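Local coordinates for protein VP35 (Myotis lucifugus, PDB 6DKU) that is the interferon inhibitory domain of a bat-genome homologue of the filoviral polymerase cofactor VP35, and probably antagonises innate immune signalling, at residues A[23-26]-A[27-30]; A[48-51]-A[52-55]. The protein carries 1 engineered substitution. All blocks are in the same frame, centred on the assembly; numbering follows the deposited sequence.

Contact 1: residues A[23-26]-A[27-30]; sequences PRTA and FHEL
R24 reaches across to E29 at the N terminus of helix 26-37, where T25 serves as the N-cap of the helix in the VP35 interferon inhibitory domain. The salt bridge is side-on and two-pronged: NE of R24 lies 2.6 Å from OE2 of E29, and NH2 of R24 3.0 Å from OE1 of E29. Both carboxylate oxygens lie close to the guanidinium plane, yet the nitrogens meet them from above the carboxylate plane, the two groups being turned 46° apart. An extended R24 chain and a bend at chi2 of E29 (-74°) bring the charges together. Y95 OH bonds to OE2 and Y115 OH to OE1, so each oxygen of the buried carboxylate has a second partner besides R24.

The T25 side chain caps the helix: its OG1 accepts from N of F27 at 3.3 Å. The first-turn bond from L30 N to A26 O (2.9 Å) follows, whereas the one from E29 N to T25 O is weak.

Packing involves H28, whose ring lies against the chain entering the helix. CA of R24 makes a CH-pi contact over one face of the H28 imidazole, 3.9 Å from its centroid and displaced toward the rim.

Contact 2: residues A[48-51]-A[52-55]; sequences MDHF and NREL
N52 to L55 follow M48 to F51 without a break in helix 41-56, and four successive i to i+4 bonds join the two segments: N52 N to M48 O, R53 N to D49 O and E54 N to H50 O, each 2.9 Å, and L55 N to F51 O at 3.0 Å, as expected of a regular alpha-helix.

On one side of the helix E54 folds back over H50. E54 CG stands 3.9 Å from the centroid of the H50 ring, over one face in a CH-pi contact, while the carboxylate is inclined 41° to the ring. CG reaches back over the ring, and the bend at chi2 of E54 (-69°) then carries the carboxylate forward past the NE2 and CE1 rim. S67 takes hydrogen bonds with both NE2 of H50 and OE2 of E54, and R71 adds a salt bridge to the same glutamate oxygen, which would probably favour the ionised carboxylate.

F51 and L55 form the apolar pair. L55 CG sits over one face of the F51 ring, 4.3 Å from its centroid, and the CD1 branch of L55 reaches F51 CE2 at 3.4 Å. At the ring's edge, OD1 of N52 comes within 3.6 Å of F51 CD2. The N52 amide also lies against M48, ND2 of N52 being 3.5 Å from CG of M48.

R53 runs back along the helix, and the bend at chi3 (-63°) turns the guanidinium inward, one face over the carbonyl oxygen of D49, while NH2 of R53 comes close to H50 CB.

M48 and F51 pack against helix 9-18, where L16 meets both, and F51 meets Y19 edge-to-face. H50 and E54 face helix 61-71; F51 reaches that helix too, touching A64 together with E54, so these two turns of helix 41-56 pack on both helices.

From the N terminus, the chain passes through helix 9-18 and a loop before reaching contact 1, where the loop runs into helix 26-37. Contact 2 comes later, within helix 41-56, the next helix in the chain. The two are in series, neither nested nor crossed, and neither closes a long loop, since each lies in a continuous stretch of eight residues. Their centres are about 18 Å apart and their nearest atoms about 9 Å apart. Helix 61-71 packs against both: I65, I66 and T69 meet contact 1, whereas A64, S67, I68 and R71 meet contact 2. Contact 1 additionally reaches strand 113-119 through Y115, while contact 2 adjoins helix 9-18.

Contact 1: residues A[23-26]-A[27-30]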
ATOM      1  N   PRO A  23     -11.288  10.390  -6.297  1.00 63.23           N
ATOM      2  CA  PRO A  23     -10.545   9.647  -7.315  1.00 60.93           C
ATOM      3  C   PRO A  23      -9.531   8.719  -6.669  1.00 58.73           C
ATOM      4  O   PRO A  23      -9.160   8.869  -5.503  1.00 66.73           O
ATOM      5  CB  PRO A  23      -9.853  10.746  -8.127  1.00 68.99           C
ATOM      6  CG  PRO A  23      -9.746  11.889  -7.187  1.00 66.39           C
ATOM      7  CD  PRO A  23     -10.976  11.827  -6.330  1.00 61.91           C
ATOM      8  N   ARG A  24      -9.085   7.741  -7.451  1.00 65.94           N
ATOM      9  CA  ARG A  24      -8.119   6.781  -6.938  1.00 44.40           C
ATOM     10  C   ARG A  24      -6.795   7.490  -6.708  1.00 46.20           C
ATOM     11  O   ARG A  24      -6.314   8.218  -7.580  1.00 54.06           O
ATOM     12  CB  ARG A  24      -7.964   5.611  -7.909  1.00 49.18           C
ATOM     13  CG  ARG A  24      -6.804   4.688  -7.589  1.00 61.11           C
ATOM     14  CD  ARG A  24      -6.451   3.792  -8.759  1.00 58.84           C
ATOM     15  NE  ARG A  24      -5.619   2.673  -8.331  1.00 58.55           N
ATOM     16  CZ  ARG A  24      -6.009   1.404  -8.314  1.00 55.27           C
ATOM     17  NH1 ARG A  24      -7.228   1.074  -8.706  1.00 64.64           N
ATOM     18  NH2 ARG A  24      -5.176   0.459  -7.909  1.00 50.73           N
ATOM     19  N   THR A  25      -6.233   7.328  -5.505  1.00 49.23           N
ATOM     20  CA  THR A  25      -4.963   7.963  -5.153  1.00 56.54           C
ATOM     21  C   THR A  25      -3.992   6.956  -4.556  1.00 57.43           C
ATOM     22  O   THR A  25      -4.268   5.752  -4.520  1.00 54.82           O
ATOM     23  CB  THR A  25      -5.157   9.108  -4.146  1.00 58.87           C
ATOM     24  OG1 THR A  25      -5.481   8.570  -2.857  1.00 51.43           O
ATOM     25  CG2 THR A  25      -6.253  10.059  -4.586  1.00 58.62           C
ATOM     26  N   ALA A  26      -2.859   7.446  -4.051  1.00 48.36           N
ATOM     27  CA  ALA A  26      -1.876   6.546  -3.468  1.00 43.55           C
ATOM     28  C   ALA A  26      -2.371   5.845  -2.212  1.00 49.39           C
ATOM     29  O   ALA A  26      -1.709   4.911  -1.758  1.00 59.58           O
ATOM     30  CB  ALA A  26      -0.588   7.302  -3.148  1.00 45.92           C
ATOM     31  N   PHE A  27      -3.488   6.273  -1.616  1.00 51.83           N
ATOM     32  CA  PHE A  27      -3.988   5.535  -0.458  1.00 48.73           C
ATOM     33  C   PHE A  27      -4.595   4.209  -0.892  1.00 47.17           C
ATOM     34  O   PHE A  27      -4.343   3.169  -0.267  1.00 57.00           O
ATOM     35  CB  PHE A  27      -4.996   6.380   0.325  1.00 47.00           C
ATOM     36  CG  PHE A  27      -4.360   7.429   1.206  1.00 47.72           C
ATOM     37  CD1 PHE A  27      -3.833   7.094   2.444  1.00 46.15           C
ATOM     38  CD2 PHE A  27      -4.281   8.753   0.788  1.00 52.52           C
ATOM     39  CE1 PHE A  27      -3.241   8.060   3.257  1.00 53.40           C
ATOM     40  CE2 PHE A  27      -3.694   9.726   1.594  1.00 50.13           C
ATOM     41  CZ  PHE A  27      -3.171   9.375   2.828  1.00 56.99           C
ATOM     42  N   HIS A  28      -5.386   4.223  -1.972  1.00 39.42           N
ATOM     43  CA  HIS A  28      -5.871   2.979  -2.563  1.00 49.65           C
ATOM     44  C   HIS A  28      -4.709   2.051  -2.889  1.00 49.18           C
ATOM     45  O   HIS A  28      -4.745   0.850  -2.588  1.00 55.71           O
ATOM     46  CB  HIS A  28      -6.671   3.275  -3.834  1.00 50.72           C
ATOM     47  CG  HIS A  28      -7.801   4.235  -3.640  1.00 52.16           C
ATOM     48  ND1 HIS A  28      -7.617   5.600  -3.582  1.00 48.75           N
ATOM     49  CD2 HIS A  28      -9.133   4.027  -3.509  1.00 48.27           C
ATOM     50  CE1 HIS A  28      -8.787   6.191  -3.419  1.00 51.99           C
ATOM     51  NE2 HIS A  28      -9.721   5.258  -3.367  1.00 49.35           N
ATOM     52  N   GLU A  29      -3.660   2.608  -3.500  1.00 42.09           N
ATOM     53  CA  GLU A  29      -2.478   1.825  -3.816  1.00 38.83           C
ATOM     54  C   GLU A  29      -1.795   1.303  -2.563  1.00 45.09           C
ATOM     55  O   GLU A  29      -1.257   0.196  -2.581  1.00 57.03           O
ATOM     56  CB  GLU A  29      -1.496   2.650  -4.646  1.00 36.38           C
ATOM     57  CG  GLU A  29      -2.148   3.503  -5.709  1.00 47.81           C
ATOM     58  CD  GLU A  29      -2.654   2.702  -6.893  1.00 50.76           C
ATOM     59  OE1 GLU A  29      -2.563   1.452  -6.856  1.00 54.29           O
ATOM     60  OE2 GLU A  29      -3.143   3.327  -7.863  1.00 56.59           O
ATOM     61  N   LEU A  30      -1.795   2.069  -1.472  1.00 43.33           N
ATOM     62  CA  LEU A  30      -1.190   1.567  -0.244  1.00 52.00           C
ATOM     63  C   LEU A  30      -1.974   0.383   0.301  1.00 50.61           C
ATOM     64  O   LEU A  30      -1.386  -0.598   0.773  1.00 57.99           O
ATOM     65  CB  LEU A  30      -1.099   2.677   0.800  1.00 49.87           C
ATOM     66  CG  LEU A  30      -0.421   2.289   2.115  1.00 43.22           C
ATOM     67  CD1 LEU A  30       0.897   1.563   1.870  1.00 39.78           C
ATOM     68  CD2 LEU A  30      -0.191   3.519   2.966  1.00 37.37           C
TER

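Contact 2: residues A[48-51]-A[52-55]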
ATOM      1  N   MET A  48      -6.081  -5.719   9.216  1.00 58.26           N
ATOM      2  CA  MET A  48      -7.483  -5.334   9.305  1.00 48.96           C
ATOM      3  C   MET A  48      -7.879  -5.015  10.741  1.00 57.15           C
ATOM      4  O   MET A  48      -8.580  -4.029  11.001  1.00 62.86           O
ATOM      5  CB  MET A  48      -8.358  -6.450   8.750  1.00 51.66           C
ATOM      6  CG  MET A  48      -9.833  -6.238   8.981  1.00 59.95           C
ATOM      7  SD  MET A  48     -10.553  -5.259   7.657  1.00 68.76           S
ATOM      8  CE  MET A  48     -10.174  -6.283   6.236  1.00 51.94           C
ATOM      9  N   ASP A  49      -7.451  -5.849  11.687  1.00 51.60           N
ATOM     10  CA  ASP A  49      -7.736  -5.578  13.090  1.00 64.65           C
ATOM     11  C   ASP A  49      -7.155  -4.236  13.515  1.00 65.72           C
ATOM     12  O   ASP A  49      -7.807  -3.471  14.236  1.00 56.86           O
ATOM     13  CB  ASP A  49      -7.186  -6.709  13.961  1.00 69.76           C
ATOM     14  CG  ASP A  49      -8.004  -7.988  13.851  1.00 70.94           C
ATOM     15  OD1 ASP A  49      -9.184  -7.910  13.431  1.00 63.81           O
ATOM     16  OD2 ASP A  49      -7.463  -9.068  14.190  1.00 63.55           O
ATOM     17  N   HIS A  50      -5.936  -3.925  13.063  1.00 61.20           N
ATOM     18  CA  HIS A  50      -5.328  -2.641  13.395  1.00 50.48           C
ATOM     19  C   HIS A  50      -6.098  -1.481  12.770  1.00 52.91           C
ATOM     20  O   HIS A  50      -6.342  -0.460  13.425  1.00 54.05           O
ATOM     21  CB  HIS A  50      -3.867  -2.630  12.944  1.00 47.03           C
ATOM     22  CG  HIS A  50      -3.171  -1.323  13.171  1.00 65.19           C
ATOM     23  ND1 HIS A  50      -2.480  -1.038  14.330  1.00 64.51           N
ATOM     24  CD2 HIS A  50      -3.063  -0.223  12.388  1.00 60.29           C
ATOM     25  CE1 HIS A  50      -1.973   0.179  14.248  1.00 65.09           C
ATOM     26  NE2 HIS A  50      -2.314   0.696  13.081  1.00 65.54           N
ATOM     27  N   PHE A  51      -6.478  -1.624  11.498  1.00 51.69           N
ATOM     28  CA  PHE A  51      -7.286  -0.618  10.816  1.00 40.92           C
ATOM     29  C   PHE A  51      -8.571  -0.329  11.585  1.00 47.40           C
ATOM     30  O   PHE A  51      -8.899   0.832  11.866  1.00 55.44           O
ATOM     31  CB  PHE A  51      -7.595  -1.109   9.402  1.00 48.45           C
ATOM     32  CG  PHE A  51      -8.475  -0.191   8.604  1.00 57.26           C
ATOM     33  CD1 PHE A  51      -7.951   0.943   8.005  1.00 51.67           C
ATOM     34  CD2 PHE A  51      -9.816  -0.484   8.418  1.00 51.51           C
ATOM     35  CE1 PHE A  51      -8.748   1.781   7.257  1.00 42.70           C
ATOM     36  CE2 PHE A  51     -10.623   0.348   7.668  1.00 43.19           C
ATOM     37  CZ  PHE A  51     -10.088   1.482   7.087  1.00 55.22           C
ATOM     38  N   ASN A  52      -9.310  -1.382  11.942  1.00 45.59           N
ATOM     39  CA  ASN A  52     -10.543  -1.186  12.689  1.00 46.01           C
ATOM     40  C   ASN A  52     -10.281  -0.611  14.074  1.00 54.73           C
ATOM     41  O   ASN A  52     -11.111   0.141  14.597  1.00 57.70           O
ATOM     42  CB  ASN A  52     -11.301  -2.505  12.784  1.00 61.72           C
ATOM     43  CG  ASN A  52     -11.781  -2.989  11.436  1.00 56.54           C
ATOM     44  OD1 ASN A  52     -12.176  -2.195  10.587  1.00 49.04           O
ATOM     45  ND2 ASN A  52     -11.753  -4.298  11.233  1.00 59.53           N
ATOM     46  N   ARG A  53      -9.145  -0.954  14.686  1.00 67.50           N
ATOM     47  CA  ARG A  53      -8.773  -0.334  15.955  1.00 63.70           C
ATOM     48  C   ARG A  53      -8.628   1.171  15.785  1.00 66.15           C
ATOM     49  O   ARG A  53      -9.167   1.955  16.576  1.00 57.60           O
ATOM     50  CB  ARG A  53      -7.469  -0.941  16.480  1.00 62.66           C
ATOM     51  CG  ARG A  53      -7.639  -2.113  17.434  1.00 82.01           C
ATOM     52  CD  ARG A  53      -6.300  -2.513  18.069  1.00 97.89           C
ATOM     53  NE  ARG A  53      -5.323  -2.988  17.084  1.00 94.84           N
ATOM     54  CZ  ARG A  53      -5.138  -4.267  16.759  1.00 86.41           C
ATOM     55  NH1 ARG A  53      -5.865  -5.217  17.340  1.00 79.66           N
ATOM     56  NH2 ARG A  53      -4.225  -4.597  15.848  1.00 82.01           N
ATOM     57  N   GLU A  54      -7.914   1.593  14.738  1.00 60.07           N
ATOM     58  CA  GLU A  54      -7.647   3.015  14.559  1.00 58.66           C
ATOM     59  C   GLU A  54      -8.924   3.779  14.222  1.00 65.74           C
ATOM     60  O   GLU A  54      -9.139   4.884  14.738  1.00 65.13           O
ATOM     61  CB  GLU A  54      -6.567   3.215  13.493  1.00 51.29           C
ATOM     62  CG  GLU A  54      -5.239   2.519  13.810  1.00 61.28           C
ATOM     63  CD  GLU A  54      -4.493   3.149  14.985  1.00 73.22           C
ATOM     64  OE1 GLU A  54      -4.917   2.958  16.142  1.00 86.48           O
ATOM     65  OE2 GLU A  54      -3.479   3.839  14.753  1.00 83.06           O
ATOM     66  N   LEU A  55      -9.806   3.194  13.401  1.00 52.15           N
ATOM     67  CA  LEU A  55     -11.112   3.815  13.192  1.00 60.77           C
ATOM     68  C   LEU A  55     -11.910   3.894  14.488  1.00 61.04           C
ATOM     69  O   LEU A  55     -12.581   4.896  14.752  1.00 55.99           O
ATOM     70  CB  LEU A  55     -11.917   3.060  12.144  1.00 46.36           C
ATOM     71  CG  LEU A  55     -11.337   3.006  10.738  1.00 49.16           C
ATOM     72  CD1 LEU A  55     -12.318   2.298   9.811  1.00 42.86           C
ATOM     73  CD2 LEU A  55     -11.045   4.405  10.279  1.00 43.24           C
TER